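Local structure of exoribonuclease II, mitochondrial (6F3H) at residues E260-T263 and R264-N268; L451-S454 and L455-F459. The protein degrades RNA from the 3' end as the exoribonuclease component of the mitochondrial RNA degradosome, a magnesium-binding enzyme of the RNB family. The protein carries 1 engineered substitution. All blocks are in the same frame, centred on the assembly; numbering follows the deposited sequence.

Contact 1: residues E260-T263 and R264-N268; sequences EVIT and RLESN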
loop_
_atom_site.group_PDB
_atom_site.type_symbol
_atom_site.label_atom_id
_atom_site.label_comp_id
_atom_site.label_asym_id
_atom_site.label_seq_id
_atom_site.Cartn_x
_atom_site.Cartn_y
_atom_site.Cartn_z
ATOM N N GLU A 260 -18.984 17.411 -21.854
ATOM C CA GLU A 260 -19.220 18.798 -22.248
ATOM C C GLU A 260 -17.929 19.509 -22.603
ATOM O O GLU A 260 -17.893 20.327 -23.535
ATOM C CB GLU A 260 -19.941 19.549 -21.135
ATOM C CG GLU A 260 -21.146 18.806 -20.599
ATOM C CD GLU A 260 -21.881 19.574 -19.502
ATOM O OE1 GLU A 260 -23.135 19.554 -19.482
ATOM O OE2 GLU A 260 -21.209 20.201 -18.657
ATOM N N VAL A 261 -16.858 19.174 -21.895
ATOM C CA VAL A 261 -15.545 19.746 -22.158
ATOM C C VAL A 261 -15.096 19.433 -23.574
ATOM O O VAL A 261 -14.683 20.325 -24.328
ATOM C CB VAL A 261 -14.548 19.204 -21.131
ATOM C CG1 VAL A 261 -13.157 19.600 -21.518
ATOM C CG2 VAL A 261 -14.933 19.691 -19.745
ATOM N N ILE A 262 -15.164 18.154 -23.942
ATOM C CA ILE A 262 -14.765 17.716 -25.277
ATOM C C ILE A 262 -15.583 18.443 -26.314
ATOM O O ILE A 262 -15.061 18.941 -27.314
ATOM C CB ILE A 262 -14.919 16.193 -25.416
ATOM C CG1 ILE A 262 -13.739 15.497 -24.740
ATOM C CG2 ILE A 262 -15.091 15.800 -26.878
ATOM C CD1 ILE A 262 -14.056 14.110 -24.232
ATOM N N THR A 263 -16.884 18.508 -26.090
ATOM C CA THR A 263 -17.743 19.178 -27.044
ATOM C C THR A 263 -17.350 20.632 -27.209
ATOM O O THR A 263 -17.150 21.106 -28.331
ATOM C CB THR A 263 -19.175 19.084 -26.566
ATOM O OG1 THR A 263 -19.482 17.715 -26.281
ATOM C CG2 THR A 263 -20.084 19.600 -27.622
ATOM N N ARG A 264 -17.153 21.343 -26.100
ATOM C CA ARG A 264 -16.918 22.765 -26.259
ATOM C C ARG A 264 -15.568 23.037 -26.912
ATOM O O ARG A 264 -15.386 24.075 -27.556
ATOM C CB ARG A 264 -17.090 23.483 -24.910
ATOM C CG ARG A 264 -16.733 24.949 -24.974
ATOM C CD ARG A 264 -17.483 25.780 -23.956
ATOM N NE ARG A 264 -17.617 27.150 -24.471
ATOM C CZ ARG A 264 -16.662 28.075 -24.405
ATOM N NH1 ARG A 264 -16.865 29.297 -24.912
ATOM N NH2 ARG A 264 -15.502 27.788 -23.821
ATOM N N LEU A 265 -14.644 22.098 -26.822
ATOM C CA LEU A 265 -13.316 22.321 -27.357
ATOM C C LEU A 265 -13.151 21.954 -28.825
ATOM O O LEU A 265 -12.224 22.461 -29.462
ATOM C CB LEU A 265 -12.320 21.529 -26.534
ATOM C CG LEU A 265 -11.992 22.140 -25.188
ATOM C CD1 LEU A 265 -10.818 21.406 -24.681
ATOM C CD2 LEU A 265 -11.669 23.616 -25.306
ATOM N N GLU A 266 -14.007 21.089 -29.379
ATOM C CA GLU A 266 -13.880 20.648 -30.767
ATOM C C GLU A 266 -14.760 21.410 -31.759
ATOM O O GLU A 266 -14.514 21.346 -32.978
ATOM C CB GLU A 266 -14.211 19.164 -30.849
ATOM C CG GLU A 266 -13.062 18.293 -30.452
ATOM C CD GLU A 266 -13.445 16.836 -30.398
ATOM O OE1 GLU A 266 -12.524 15.992 -30.343
ATOM O OE2 GLU A 266 -14.663 16.534 -30.427
ATOM N N SER A 267 -15.781 22.102 -31.268
ATOM C CA SER A 267 -16.704 22.818 -32.128
ATOM C C SER A 267 -15.977 23.913 -32.892
ATOM O O SER A 267 -14.961 24.453 -32.437
ATOM C CB SER A 267 -17.834 23.408 -31.303
ATOM O OG SER A 267 -17.377 24.566 -30.649
ATOM N N ASN A 268 -16.508 24.221 -34.078
ATOM C CA ASN A 268 -15.950 25.231 -34.980
ATOM C C ASN A 268 -14.474 24.978 -35.194
ATOM O O ASN A 268 -13.627 25.873 -35.086
ATOM C CB ASN A 268 -16.213 26.646 -34.485
ATOM C CG ASN A 268 -17.682 26.998 -34.545
ATOM O OD1 ASN A 268 -18.540 26.117 -34.697
ATOM N ND2 ASN A 268 -17.984 28.287 -34.449
#

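Contact 2: residues L451-S454 and L455-F459; sequences LRVS and LKRAF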
loop_
_atom_site.group_PDB
_atom_site.type_symbol
_atom_site.label_atom_id
_atom_site.label_comp_id
_atom_site.label_asym_id
_atom_site.label_seq_id
_atom_site.Cartn_x
_atom_site.Cartn_y
_atom_site.Cartn_z
ATOM N N LEU A 451 -16.321 5.653 13.615
ATOM C CA LEU A 451 -15.629 4.391 13.464
ATOM C C LEU A 451 -15.718 3.884 12.035
ATOM O O LEU A 451 -14.711 3.444 11.470
ATOM C CB LEU A 451 -16.197 3.369 14.436
ATOM C CG LEU A 451 -15.576 1.985 14.299
ATOM C CD1 LEU A 451 -14.107 2.065 14.709
ATOM C CD2 LEU A 451 -16.322 0.981 15.168
ATOM N N ARG A 452 -16.904 3.958 11.433
ATOM C CA ARG A 452 -17.047 3.552 10.041
ATOM C C ARG A 452 -16.092 4.329 9.154
ATOM O O ARG A 452 -15.427 3.763 8.280
ATOM C CB ARG A 452 -18.468 3.805 9.565
ATOM C CG ARG A 452 -19.564 2.927 10.087
ATOM C CD ARG A 452 -20.865 3.333 9.365
ATOM N NE ARG A 452 -20.887 4.753 8.954
ATOM C CZ ARG A 452 -20.650 5.217 7.718
ATOM N NH1 ARG A 452 -20.699 6.525 7.484
ATOM N NH2 ARG A 452 -20.347 4.391 6.719
ATOM N N VAL A 453 -16.029 5.640 9.358
ATOM C CA VAL A 453 -15.130 6.462 8.566
ATOM C C VAL A 453 -13.696 6.018 8.770
ATOM O O VAL A 453 -12.921 5.884 7.816
ATOM C CB VAL A 453 -15.306 7.934 8.952
ATOM C CG1 VAL A 453 -14.294 8.780 8.211
ATOM C CG2 VAL A 453 -16.704 8.354 8.681
ATOM N N SER A 454 -13.321 5.782 10.020
ATOM C CA SER A 454 -11.943 5.448 10.317
ATOM C C SER A 454 -11.553 4.188 9.582
ATOM O O SER A 454 -10.567 4.162 8.844
ATOM C CB SER A 454 -11.794 5.253 11.818
ATOM O OG SER A 454 -12.259 6.405 12.488
ATOM N N LEU A 455 -12.396 3.175 9.668
ATOM C CA LEU A 455 -12.113 1.925 8.984
ATOM C C LEU A 455 -12.119 2.102 7.479
ATOM O O LEU A 455 -11.455 1.349 6.759
ATOM C CB LEU A 455 -13.143 0.891 9.407
ATOM C CG LEU A 455 -13.115 0.639 10.918
ATOM C CD1 LEU A 455 -14.327 -0.164 11.334
ATOM C CD2 LEU A 455 -11.822 -0.076 11.335
ATOM N N LYS A 456 -12.871 3.072 6.981
ATOM C CA LYS A 456 -12.815 3.353 5.559
ATOM C C LYS A 456 -11.443 3.884 5.176
ATOM O O LYS A 456 -10.793 3.340 4.284
ATOM C CB LYS A 456 -13.920 4.337 5.184
ATOM C CG LYS A 456 -14.059 4.625 3.697
ATOM C CD LYS A 456 -15.117 5.695 3.477
ATOM C CE LYS A 456 -14.542 6.928 2.760
ATOM N NZ LYS A 456 -13.319 7.564 3.370
ATOM N N ARG A 457 -10.954 4.908 5.883
ATOM C CA ARG A 457 -9.567 5.320 5.706
ATOM C C ARG A 457 -8.677 4.263 6.313
ATOM O O ARG A 457 -8.080 4.502 7.355
ATOM C CB ARG A 457 -9.240 6.603 6.445
ATOM C CG ARG A 457 -10.336 7.558 6.662
ATOM C CD ARG A 457 -9.640 8.819 7.064
ATOM N NE ARG A 457 -10.483 10.007 7.043
ATOM C CZ ARG A 457 -10.038 11.221 7.368
ATOM N NH1 ARG A 457 -8.776 11.383 7.749
ATOM N NH2 ARG A 457 -10.836 12.277 7.302
ATOM N N ALA A 458 -8.545 3.112 5.691
ATOM C CA ALA A 458 -8.012 1.958 6.403
ATOM C C ALA A 458 -6.647 2.166 7.058
ATOM O O ALA A 458 -6.206 1.270 7.770
ATOM C CB ALA A 458 -7.942 0.783 5.430
ATOM N N PHE A 459 -5.928 3.260 6.802
ATOM C CA PHE A 459 -4.684 3.539 7.505
ATOM C C PHE A 459 -4.539 5.038 7.636
ATOM O O PHE A 459 -5.287 5.817 7.052
ATOM C CB PHE A 459 -3.443 2.983 6.802
ATOM C CG PHE A 459 -3.537 1.526 6.452
ATOM C CD1 PHE A 459 -4.365 1.080 5.444
ATOM C CD2 PHE A 459 -2.839 0.587 7.172
ATOM C CE1 PHE A 459 -4.480 -0.264 5.153
ATOM C CE2 PHE A 459 -2.949 -0.777 6.877
ATOM C CZ PHE A 459 -3.768 -1.192 5.878
#

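Contact 1: residues E260-T263 and R264-N268
Successive turns of one helix meet where Glu-260 to Thr-263 runs on into Arg-264 to Asn-268, and backbone hydrogen bonds in the i to i+4 pattern of an alpha helix carry most of the contact. Arg-264 N donates to Glu-260 O at 2.9 Å with an N-H...O angle of 158°, tilted out of the carbonyl plane, while Leu-265 N reaches Val-261 O at 3.1 Å. Glu-266 N approaches Ile-262 O nearly end-on to the carbonyl, at 3.2 Å. Further on, Ser-267 N binds Thr-263 O weakly, and weak i to i+3 bonds from Leu-265 N and Glu-266 N share the carbonyls of Ile-262 and Thr-263, respectively.

Side-chain contacts follow the same spacing. Ile-262 and Glu-266 lie alongside each other and point the same way; the CG2 methyl of Ile-262, anti to the backbone N, makes a van der Waals contact with the carboxylate oxygen OE2 of Glu-266 at 3.6 Å. Val-261 CG1 meets Leu-265 CD1 at 4.3 Å, a looser apolar touch.

Two polar side chains find their partners outside these residues. With OG1 beside its own backbone N (chi1 -52°), the Thr-263 hydroxyl faces back along the helix and hydrogen-bonds Gln-259 O, whereas the extended Arg-264 forms a salt bridge through NH2 with Glu-272.

Within helix 251-281, Ile-262, Leu-265 and Glu-266 pack on helix 311-322, and Leu-265 also touches Tyr-294 and Ile-295 of helix 293-303.

Contact 2: residues L451-S454 and L455-F459
The C-terminal end of a short helix in the RNB domain, helix 449-456, brings Leu-451 against Leu-455 and Val-453 against Arg-457 before the chain leaves through an inverse gamma turn centred on Arg-457. Regular i to i+4 bonds run up to that exit. Leu-455 N points almost straight at Leu-451 O (2.9 Å, N-H...O angle 172°), Lys-456 N bonds Arg-452 O, and Arg-457 N closes on Val-453 O at 2.9 Å. Beyond them, a weak bond from Ala-458 N to Lys-456 O spans the gamma turn.

Leu-455 crosses Leu-451 at a slant, its CD1 lying 3.9 Å from Leu-451 CG, and also packs on Leu-706 and Ile-707 of helix 703-716. The buried hydroxyl of Ser-454 is hydrogen-bonded to both Val-450 O and Tyr-376 OH. Lys-456 bends late in its chain, where NZ makes a salt bridge with Glu-372, and Arg-457 NH2 hydrogen-bonds Gln-373; both partners lie on helix 369-378, while Arg-457 NH1 makes a weak hydrogen bond to Pro-469 O. The Arg-457 chain, extended from CG (chi2 -166°), runs beside Val-453 and brings NE to 4.2 Å from Val-453 CG1.

In the fold
Following the chain from the N terminus, contact 1 comes first, inside the long helix 251-281, and contact 2 comes later, at the end of helix 449-456 in the RNB domain. Both are local, each joining adjoining residues of one helix; neither closes a long loop, and they follow in series without nesting or crossing. The centres of contacts 1 and 2 are about 40 Å apart, and the two do not touch. Contact 1, far from the centre of the chain, joins its helix to helices 293-303 and 311-322. Contact 2 is more central and more buried: it ties helix 449-456 and the turn after it to helix 369-378 earlier in the chain and to helices 703-716 and 725-761 later in it.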